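Local coordinates for protein phosphoribosylformylglycinamidine synthase 2 (Thermus thermophilus, PDB 3VIU) that is a large single-chain synthase built from two PurM-like (AIR synthase related) halves and holds adenosine-5'-diphosphate and a magnesium ion, at residues A[406-409]-A[410-414]; A[710-713]-A[714-717]; A[626-629]-A[630-634]; A[391-394]-A[395-398]. One frame throughout, in Å; residues are numbered along the deposited sequence.

Contact 1 (A[406-409]-A[410-414])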
loop_
_atom_site.group_PDB
_atom_site.type_symbol
_atom_site.label_atom_id
_atom_site.label_comp_id
_atom_site.label_asym_id
_atom_site.label_seq_id
_atom_site.Cartn_x
_atom_site.Cartn_y
_atom_site.Cartn_z
ATOM N N SER A 406 -10.896 15.195 -9.034
ATOM C CA SER A 406 -10.940 13.888 -9.684
ATOM C C SER A 406 -9.570 13.360 -10.132
ATOM O O SER A 406 -8.780 14.105 -10.712
ATOM C CB SER A 406 -11.878 13.963 -10.891
ATOM O OG SER A 406 -11.896 12.741 -11.597
ATOM N N ARG A 407 -9.288 12.082 -9.847
ATOM C CA ARG A 407 -8.025 11.463 -10.265
ATOM C C ARG A 407 -8.315 10.770 -11.603
ATOM O O ARG A 407 -7.536 9.943 -12.070
ATOM C CB ARG A 407 -7.537 10.385 -9.280
ATOM C CG ARG A 407 -7.942 10.513 -7.818
ATOM C CD ARG A 407 -6.946 11.280 -6.965
ATOM N NE ARG A 407 -7.280 12.692 -6.953
ATOM C CZ ARG A 407 -6.713 13.595 -6.165
ATOM N NH1 ARG A 407 -5.766 13.247 -5.303
ATOM N NH2 ARG A 407 -7.102 14.855 -6.245
ATOM N N GLU A 408 -9.455 11.109 -12.194
ATOM C CA GLU A 408 -9.910 10.540 -13.460
ATOM C C GLU A 408 -8.839 10.485 -14.566
ATOM O O GLU A 408 -8.684 9.467 -15.242
ATOM C CB GLU A 408 -11.121 11.346 -13.931
ATOM C CG GLU A 408 -12.145 10.602 -14.765
ATOM C CD GLU A 408 -13.524 11.274 -14.710
ATOM O OE1 GLU A 408 -13.603 12.522 -14.830
ATOM O OE2 GLU A 408 -14.532 10.548 -14.553
ATOM N N ALA A 409 -8.097 11.573 -14.748
ATOM C CA ALA A 409 -7.067 11.617 -15.782
ATOM C C ALA A 409 -5.945 10.615 -15.516
ATOM O O ALA A 409 -5.193 10.262 -16.425
ATOM C CB ALA A 409 -6.493 13.036 -15.898
ATOM N N VAL A 410 -5.837 10.157 -14.274
ATOM C CA VAL A 410 -4.803 9.193 -13.910
ATOM C C VAL A 410 -5.179 7.755 -14.296
ATOM O O VAL A 410 -4.500 7.124 -15.112
ATOM C CB VAL A 410 -4.503 9.263 -12.393
ATOM C CG1 VAL A 410 -3.659 8.066 -11.954
ATOM C CG2 VAL A 410 -3.786 10.566 -12.081
ATOM N N TYR A 411 -6.267 7.251 -13.716
ATOM C CA TYR A 411 -6.734 5.890 -13.984
ATOM C C TYR A 411 -7.156 5.647 -15.429
ATOM O O TYR A 411 -7.368 4.505 -15.831
ATOM C CB TYR A 411 -7.864 5.538 -13.011
ATOM C CG TYR A 411 -7.367 5.577 -11.589
ATOM C CD1 TYR A 411 -6.402 4.669 -11.150
ATOM C CD2 TYR A 411 -7.749 6.604 -10.721
ATOM C CE1 TYR A 411 -5.810 4.787 -9.888
ATOM C CE2 TYR A 411 -7.164 6.735 -9.454
ATOM C CZ TYR A 411 -6.190 5.824 -9.049
ATOM O OH TYR A 411 -5.564 5.971 -7.831
ATOM N N GLU A 412 -7.270 6.719 -16.208
ATOM C CA GLU A 412 -7.635 6.605 -17.615
ATOM C C GLU A 412 -6.426 6.089 -18.401
ATOM O O GLU A 412 -6.543 5.698 -19.565
ATOM C CB GLU A 412 -8.080 7.964 -18.165
ATOM C CG GLU A 412 -9.594 8.149 -18.215
ATOM C CD GLU A 412 -10.003 9.589 -18.514
ATOM O OE1 GLU A 412 -9.401 10.200 -19.424
ATOM O OE2 GLU A 412 -10.930 10.104 -17.845
ATOM N N ARG A 413 -5.264 6.091 -17.755
ATOM C CA ARG A 413 -4.040 5.614 -18.385
ATOM C C ARG A 413 -3.987 4.096 -18.298
ATOM O O ARG A 413 -3.293 3.448 -19.076
ATOM C CB ARG A 413 -2.803 6.176 -17.671
ATOM C CG ARG A 413 -2.636 7.681 -17.719
ATOM C CD ARG A 413 -2.461 8.163 -19.145
ATOM N NE ARG A 413 -2.135 9.580 -19.189
ATOM C CZ ARG A 413 -1.049 10.108 -18.640
ATOM N NH1 ARG A 413 -0.188 9.331 -18.006
ATOM N NH2 ARG A 413 -0.822 11.410 -18.727
ATOM N N TYR A 414 -4.731 3.536 -17.348
ATOM C CA TYR A 414 -4.730 2.094 -17.123
ATOM C C TYR A 414 -5.952 1.349 -17.671
ATOM O O TYR A 414 -7.072 1.866 -17.649
ATOM C CB TYR A 414 -4.613 1.813 -15.619
ATOM C CG TYR A 414 -3.737 2.790 -14.851
ATOM C CD1 TYR A 414 -2.445 3.103 -15.288
ATOM C CD2 TYR A 414 -4.190 3.376 -13.667
ATOM C CE1 TYR A 414 -1.624 3.973 -14.559
ATOM C CE2 TYR A 414 -3.381 4.246 -12.929
ATOM C CZ TYR A 414 -2.099 4.540 -13.379
ATOM O OH TYR A 414 -1.295 5.388 -12.643
#
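Arg-407, just before the short helix 408-411, and Tyr-411, one turn on, lie alongside each other, the helix being entered through an ST turn and an N-cap. In the ST turn the backbone N of Glu-408 donates to Ser-406 OG, although the place of that hydroxyl is less certain. Ser-406 also joins its backbone to Trp-715 of helix 708-723. Arg-407 is the N-cap residue. Its carbonyl O takes the N-H of Val-410 at 2.8 Å, with the donor standing 47° out of the carbonyl plane, and more weakly that of Tyr-411. The side chain of Arg-407 points the same way as that of Tyr-411, and its CB rests 3.7 Å from CE2 of the ring, while guanidinium and ring planes differ by 30°. Bends at chi2 and chi3 carry the guanidinium off to the carbonyl of Ala-405, so the contact with the tyrosine is made by the aliphatic root. Glu-408 spans the next turn: its O accepts a weak bond from the N of Glu-412, and its CG lies 3.3 Å from Glu-412 OE2. The two carboxylates carry like charges, yet Glu-412 is paired with Arg-720 and Glu-408 OE1 makes a long, weak ion pair with Lys-716, which would probably soften their repulsion. The methyl of Ala-409 touches Arg-720, while its carbonyl O lies 3.9 Å from CG of Arg-413, whose NH2 forms a salt bridge with Asp-724. Over the centre of the Tyr-411 ring, on one face, sits Val-410 CG1, 4.2 Å above the plane.

Contact 2 (A[710-713]-A[714-717])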
loop_
_atom_site.group_PDB
_atom_site.type_symbol
_atom_site.label_atom_id
_atom_site.label_comp_id
_atom_site.label_asym_id
_atom_site.label_seq_id
_atom_site.Cartn_x
_atom_site.Cartn_y
_atom_site.Cartn_z
ATOM N N GLU A 710 -21.584 22.994 -12.121
ATOM C CA GLU A 710 -20.471 23.756 -11.560
ATOM C C GLU A 710 -19.622 22.961 -10.583
ATOM O O GLU A 710 -18.420 23.192 -10.484
ATOM C CB GLU A 710 -20.968 25.048 -10.896
ATOM C CG GLU A 710 -21.879 24.877 -9.691
ATOM C CD GLU A 710 -22.430 26.209 -9.188
ATOM O OE1 GLU A 710 -21.632 27.063 -8.729
ATOM O OE2 GLU A 710 -23.662 26.401 -9.256
ATOM N N LEU A 711 -20.243 22.026 -9.868
ATOM C CA LEU A 711 -19.518 21.188 -8.921
ATOM C C LEU A 711 -18.629 20.256 -9.736
ATOM O O LEU A 711 -17.441 20.076 -9.452
ATOM C CB LEU A 711 -20.496 20.366 -8.077
ATOM C CG LEU A 711 -21.381 21.112 -7.067
ATOM C CD1 LEU A 711 -22.326 20.134 -6.387
ATOM C CD2 LEU A 711 -20.515 21.819 -6.024
ATOM N N LEU A 712 -19.228 19.688 -10.771
ATOM C CA LEU A 712 -18.549 18.766 -11.663
ATOM C C LEU A 712 -17.356 19.391 -12.395
ATOM O O LEU A 712 -16.261 18.832 -12.374
ATOM C CB LEU A 712 -19.552 18.202 -12.676
ATOM C CG LEU A 712 -19.088 17.001 -13.500
ATOM C CD1 LEU A 712 -18.801 15.811 -12.577
ATOM C CD2 LEU A 712 -20.164 16.641 -14.514
ATOM N N SER A 713 -17.541 20.546 -13.032
ATOM C CA SER A 713 -16.425 21.145 -13.764
ATOM C C SER A 713 -15.295 21.565 -12.839
ATOM O O SER A 713 -14.117 21.407 -13.168
ATOM C CB SER A 713 -16.892 22.345 -14.596
ATOM O OG SER A 713 -17.401 23.378 -13.776
ATOM N N ALA A 714 -15.651 22.082 -11.671
ATOM C CA ALA A 714 -14.642 22.509 -10.705
ATOM C C ALA A 714 -13.796 21.320 -10.234
ATOM O O ALA A 714 -12.587 21.429 -10.072
ATOM C CB ALA A 714 -15.318 23.184 -9.511
ATOM N N TRP A 715 -14.454 20.185 -10.037
ATOM C CA TRP A 715 -13.821 18.955 -9.571
ATOM C C TRP A 715 -13.032 18.201 -10.639
ATOM O O TRP A 715 -12.022 17.573 -10.337
ATOM C CB TRP A 715 -14.910 18.032 -9.024
ATOM C CG TRP A 715 -14.446 16.695 -8.506
ATOM C CD1 TRP A 715 -13.769 16.451 -7.346
ATOM C CD2 TRP A 715 -14.729 15.416 -9.080
ATOM N NE1 TRP A 715 -13.624 15.098 -7.155
ATOM C CE2 TRP A 715 -14.206 14.439 -8.205
ATOM C CE3 TRP A 715 -15.380 14.999 -10.248
ATOM C CZ2 TRP A 715 -14.316 13.067 -8.459
ATOM C CZ3 TRP A 715 -15.490 13.629 -10.503
ATOM C CH2 TRP A 715 -14.961 12.682 -9.609
ATOM N N LYS A 716 -13.495 18.268 -11.882
ATOM C CA LYS A 716 -12.871 17.545 -12.986
ATOM C C LYS A 716 -11.593 18.125 -13.589
ATOM O O LYS A 716 -10.694 17.372 -13.958
ATOM C CB LYS A 716 -13.903 17.349 -14.104
ATOM C CG LYS A 716 -13.721 16.066 -14.915
ATOM C CD LYS A 716 -12.458 16.082 -15.795
ATOM C CE LYS A 716 -11.625 14.793 -15.649
ATOM N NZ LYS A 716 -10.803 14.761 -14.392
ATOM N N ALA A 717 -11.498 19.449 -13.663
ATOM C CA ALA A 717 -10.349 20.120 -14.279
ATOM C C ALA A 717 -8.944 20.085 -13.655
ATOM O O ALA A 717 -7.970 19.827 -14.357
ATOM C CB ALA A 717 -10.720 21.572 -14.567
#
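Leu-712 and Trp-715 meet one turn apart on the C-terminal helix 708-723, which follows the edge strand 702-707 of a seven-stranded mixed sheet. The backbone bonds are those of a regular alpha-helix: Ala-714 N to Glu-710 O (3.2 Å), Trp-715 N to Leu-711 O (3.0 Å), Lys-716 N to Leu-712 O (2.9 Å) and a weak one from Ala-717 N to Ser-713 O. Apolar contact is slight within the two segments, for the main partner of the indole, Phe-635, lies outside them. With CG anti to the backbone N (chi1 179°), the Trp-715 ring leaves the helix to stack on Phe-635 and to touch Leu-399, and NE1 gives a weak hydrogen bond to the carbonyl of Leu-404. Leu-711, on the buried side, packs against Leu-395 and Leu-399 of helix 391-399. Among the polar side chains, Glu-710 is fixed by two partners, a salt bridge from one carboxylate oxygen to Arg-396 and a hydrogen bond from the other to the backbone N of Ser-707. Ser-713 OG turns back along the helix to a weak bond with the carbonyl of Glu-709. Leu-712 CD1 approaches the indole obliquely, 4.2 Å from Trp-715 CE3.

Contact 3 (A[626-629]-A[630-634])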
loop_
_atom_site.group_PDB
_atom_site.type_symbol
_atom_site.label_atom_id
_atom_site.label_comp_id
_atom_site.label_asym_id
_atom_site.label_seq_id
_atom_site.Cartn_x
_atom_site.Cartn_y
_atom_site.Cartn_z
ATOM N N LEU A 626 -18.537 17.338 5.382
ATOM C CA LEU A 626 -19.858 16.913 4.941
ATOM C C LEU A 626 -20.266 17.344 3.538
ATOM O O LEU A 626 -20.759 16.532 2.761
ATOM C CB LEU A 626 -20.916 17.389 5.944
ATOM C CG LEU A 626 -22.367 17.118 5.532
ATOM C CD1 LEU A 626 -22.591 15.624 5.335
ATOM C CD2 LEU A 626 -23.311 17.661 6.583
ATOM N N LEU A 627 -20.071 18.613 3.209
ATOM C CA LEU A 627 -20.464 19.108 1.894
ATOM C C LEU A 627 -19.665 18.489 0.749
ATOM O O LEU A 627 -20.232 18.129 -0.285
ATOM C CB LEU A 627 -20.374 20.641 1.854
ATOM C CG LEU A 627 -21.710 21.398 1.917
ATOM C CD1 LEU A 627 -22.637 20.789 2.939
ATOM C CD2 LEU A 627 -21.444 22.852 2.246
ATOM N N LEU A 628 -18.353 18.358 0.924
ATOM C CA LEU A 628 -17.559 17.760 -0.137
ATOM C C LEU A 628 -18.008 16.312 -0.355
ATOM O O LEU A 628 -18.192 15.882 -1.492
ATOM C CB LEU A 628 -16.066 17.810 0.188
ATOM C CG LEU A 628 -15.268 17.414 -1.057
ATOM C CD1 LEU A 628 -14.452 18.603 -1.520
ATOM C CD2 LEU A 628 -14.385 16.214 -0.762
ATOM N N ALA A 629 -18.205 15.568 0.732
ATOM C CA ALA A 629 -18.649 14.182 0.616
ATOM C C ALA A 629 -19.937 14.152 -0.193
ATOM O O ALA A 629 -20.096 13.350 -1.112
ATOM C CB ALA A 629 -18.893 13.588 1.998
ATOM N N LEU A 630 -20.851 15.046 0.165
ATOM C CA LEU A 630 -22.140 15.169 -0.497
ATOM C C LEU A 630 -21.974 15.407 -2.001
ATOM O O LEU A 630 -22.626 14.746 -2.814
ATOM C CB LEU A 630 -22.913 16.320 0.141
ATOM C CG LEU A 630 -24.290 16.101 0.775
ATOM C CD1 LEU A 630 -24.443 14.720 1.374
ATOM C CD2 LEU A 630 -24.467 17.160 1.838
ATOM N N ALA A 631 -21.091 16.329 -2.377
ATOM C CA ALA A 631 -20.885 16.622 -3.793
ATOM C C ALA A 631 -20.321 15.428 -4.570
ATOM O O ALA A 631 -20.690 15.198 -5.722
ATOM C CB ALA A 631 -19.971 17.837 -3.953
ATOM N N GLU A 632 -19.427 14.674 -3.940
ATOM C CA GLU A 632 -18.830 13.512 -4.592
ATOM C C GLU A 632 -19.863 12.454 -4.945
ATOM O O GLU A 632 -19.667 11.679 -5.877
ATOM C CB GLU A 632 -17.744 12.891 -3.702
ATOM C CG GLU A 632 -16.497 13.762 -3.566
ATOM C CD GLU A 632 -15.433 13.147 -2.676
ATOM O OE1 GLU A 632 -14.240 13.197 -3.055
ATOM O OE2 GLU A 632 -15.785 12.624 -1.597
HETATM N N MSE A 633 -20.971 12.430 -4.214
HETATM C CA MSE A 633 -21.996 11.426 -4.462
HETATM C C MSE A 633 -22.894 11.738 -5.646
HETATM O O MSE A 633 -23.576 10.859 -6.161
HETATM C CB MSE A 633 -22.835 11.215 -3.202
HETATM C CG MSE A 633 -22.032 10.667 -2.035
HETATM SE SE MSE A 633 -23.045 10.593 -0.380
HETATM C CE MSE A 633 -23.764 8.797 -0.513
ATOM N N THR A 634 -22.878 12.988 -6.089
ATOM C CA THR A 634 -23.699 13.405 -7.216
ATOM C C THR A 634 -22.984 13.219 -8.566
ATOM O O THR A 634 -23.622 13.204 -9.621
ATOM C CB THR A 634 -24.067 14.877 -7.084
ATOM O OG1 THR A 634 -22.919 15.674 -7.385
ATOM C CG2 THR A 634 -24.518 15.193 -5.665
#
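Leu-628 lays its CD2 methyl against the carboxylate of Glu-632 one turn further along helix 625-634, 3.8 Å from CD, and the two side chains cross at a slant. A chi1 of -170° swings the Leu-628 chain beside its own carbonyl carbon, which brings CD2 to the extended Glu-632; OE1 and OE2 are about equally far from that methyl, at 3.8 and 3.9 Å. The other branch of Leu-628 faces helix 391-399, where it meets Leu-398.

On another flank Leu-630 CD2 touches two leucines of the preceding turn, CG of Leu-626 and CD1 of Leu-627, each at 4.2 Å. Leu-626 and Leu-630 both pack on Leu-662 of strand 661-665, so this side of the helix covers the sheet of the second of the chain's two C-terminal AIR synthase related domains. Along the backbone, Leu-630, Ala-631 and Glu-632 donate to Leu-626, Leu-627 and Leu-628, the bond from Glu-632 N to Leu-628 O being 3.0 Å long; the one from Met-633, present as selenomethionine, to Ala-629 is weak. Thr-634 folds its hydroxyl back to donate to Ala-631 O at 2.8 Å, an oxygen that also receives Thr-634 N.

The mixture is therefore leucine packing with a single acidic side chain at its border. The side chain of Glu-632 is about 6 Å from the bound magnesium ion, so the polar border of this leucine-rich contact lies in the neighbourhood of the metal.

Contact 4 (A[391-394]-A[395-398])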
loop_
_atom_site.group_PDB
_atom_site.type_symbol
_atom_site.label_atom_id
_atom_site.label_comp_id
_atom_site.label_asym_id
_atom_site.label_seq_id
_atom_site.Cartn_x
_atom_site.Cartn_y
_atom_site.Cartn_z
ATOM N N PRO A 391 -19.354 29.954 2.052
ATOM C CA PRO A 391 -19.434 28.524 1.735
ATOM C C PRO A 391 -19.815 28.233 0.279
ATOM O O PRO A 391 -19.506 27.163 -0.242
ATOM C CB PRO A 391 -20.452 27.988 2.754
ATOM C CG PRO A 391 -21.287 29.190 3.087
ATOM C CD PRO A 391 -20.273 30.309 3.149
ATOM N N GLN A 392 -20.473 29.182 -0.382
ATOM C CA GLN A 392 -20.845 28.988 -1.781
ATOM C C GLN A 392 -19.569 28.781 -2.570
ATOM O O GLN A 392 -19.502 27.944 -3.466
ATOM C CB GLN A 392 -21.557 30.220 -2.344
ATOM C CG GLN A 392 -23.059 30.300 -2.074
ATOM C CD GLN A 392 -23.841 29.199 -2.769
ATOM O OE1 GLN A 392 -23.419 28.674 -3.798
ATOM N NE2 GLN A 392 -24.994 28.857 -2.216
ATOM N N GLU A 393 -18.544 29.546 -2.214
ATOM C CA GLU A 393 -17.274 29.469 -2.915
ATOM C C GLU A 393 -16.255 28.509 -2.311
ATOM O O GLU A 393 -15.401 27.982 -3.024
ATOM C CB GLU A 393 -16.680 30.874 -3.056
ATOM C CG GLU A 393 -16.265 31.188 -4.487
ATOM C CD GLU A 393 -14.763 31.302 -4.639
ATOM O OE1 GLU A 393 -14.252 31.034 -5.749
ATOM O OE2 GLU A 393 -14.096 31.674 -3.644
ATOM N N VAL A 394 -16.336 28.268 -1.008
ATOM C CA VAL A 394 -15.406 27.343 -0.381
ATOM C C VAL A 394 -15.537 25.925 -0.941
ATOM O O VAL A 394 -14.531 25.252 -1.169
ATOM C CB VAL A 394 -15.590 27.311 1.148
ATOM C CG1 VAL A 394 -14.924 26.070 1.743
ATOM C CG2 VAL A 394 -14.971 28.567 1.754
ATOM N N LEU A 395 -16.765 25.471 -1.164
ATOM C CA LEU A 395 -16.969 24.130 -1.701
ATOM C C LEU A 395 -16.375 24.023 -3.104
ATOM O O LEU A 395 -15.747 23.018 -3.438
ATOM C CB LEU A 395 -18.460 23.777 -1.739
ATOM C CG LEU A 395 -18.823 22.478 -2.469
ATOM C CD1 LEU A 395 -18.121 21.291 -1.816
ATOM C CD2 LEU A 395 -20.329 22.287 -2.453
ATOM N N ARG A 396 -16.570 25.059 -3.920
ATOM C CA ARG A 396 -16.026 25.059 -5.275
ATOM C C ARG A 396 -14.504 25.101 -5.228
ATOM O O ARG A 396 -13.835 24.455 -6.034
ATOM C CB ARG A 396 -16.548 26.257 -6.089
ATOM C CG ARG A 396 -18.037 26.190 -6.465
ATOM C CD ARG A 396 -18.381 27.162 -7.602
ATOM N NE ARG A 396 -18.322 28.562 -7.189
ATOM C CZ ARG A 396 -19.357 29.242 -6.701
ATOM N NH1 ARG A 396 -20.540 28.655 -6.569
ATOM N NH2 ARG A 396 -19.205 30.506 -6.326
ATOM N N ARG A 397 -13.954 25.849 -4.277
ATOM C CA ARG A 397 -12.503 25.948 -4.161
ATOM C C ARG A 397 -11.878 24.640 -3.672
ATOM O O ARG A 397 -10.762 24.293 -4.074
ATOM C CB ARG A 397 -12.116 27.112 -3.238
ATOM C CG ARG A 397 -12.377 28.484 -3.858
ATOM C CD ARG A 397 -12.301 29.608 -2.831
ATOM N NE ARG A 397 -10.963 29.818 -2.275
ATOM C CZ ARG A 397 -10.708 30.583 -1.211
ATOM N NH1 ARG A 397 -11.698 31.209 -0.580
ATOM N NH2 ARG A 397 -9.459 30.726 -0.776
ATOM N N LEU A 398 -12.599 23.917 -2.813
ATOM C CA LEU A 398 -12.109 22.639 -2.291
ATOM C C LEU A 398 -12.137 21.567 -3.377
ATOM O O LEU A 398 -11.205 20.764 -3.497
ATOM C CB LEU A 398 -12.955 22.175 -1.101
ATOM C CG LEU A 398 -12.637 22.835 0.239
ATOM C CD1 LEU A 398 -13.659 22.398 1.278
ATOM C CD2 LEU A 398 -11.219 22.468 0.679
#
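Residues 391-394 and 395-398 form successive turns of the alpha-helix 391-399. Arg-397 N donates to Glu-393 O and Leu-398 N to Val-394 O, both at 2.9 Å, whereas the first bond, from Leu-395 N to Pro-391 O, is weak at 3.4 Å though nearly straight. Proline suits this first turn, where its nitrogen needs no acceptor, and Asp-390, just before the proline, accepts the N-H of Gln-392 on OD1.

One side of the helix is apolar. Val-394 and Leu-398 lie side by side and point the same way, CG1 to CD1 3.9 Å, and both touch Phe-654; Val-394 also reaches Val-579 of helix 578-584. Leu-395 instead packs on Trp-706 of strand 702-707.

The polar side is made by Glu-393 and the two arginines. The carboxylate of Glu-393 lies by Arg-397. The salt bridge between them is long, OE2 to Arg-397 NE 3.9 Å, and doubtful, because the position of the glutamate oxygen is less sure. Glu-393 crosses Arg-396 at about a right angle, its CG 3.5 Å from NH2. Arg-396, whose NH1 has its partner in Glu-710, bends at chi3 (-70°), which folds its guanidinium back over the preceding turn, so that one face lies above the backbone. Glu-393 CA is near that face. On the same face is the carbonyl of Gln-392, which accepts a hydrogen bond from Trp-706 NE1; its O stands 3.3 Å above the guanidinium plane, toward the rim.

In the fold
The C-terminal helix of contact 2 is the common neighbour, touching each of the other three contacts. Contact 4 is tied to it by the salt bridge Glu-710 OE1 to Arg-396 NH1, 2.9 Å long; contact 3 meets it through Leu-711 CD1 and Ala-631 CB. Contacts 3 and 4 also pack directly, their centres 12 Å apart. Contact 1 joins the group through Ser-406 N and Trp-715 O, 2.9 Å apart, but does not touch contacts 3 or 4. Toward the magnesium site of Asp-430, Asn-472 and Asp-620, contact 3 comes nearer, the side chain of Glu-632 about 6 Å from the ion, against about 11 Å for those of Arg-407 and Trp-715.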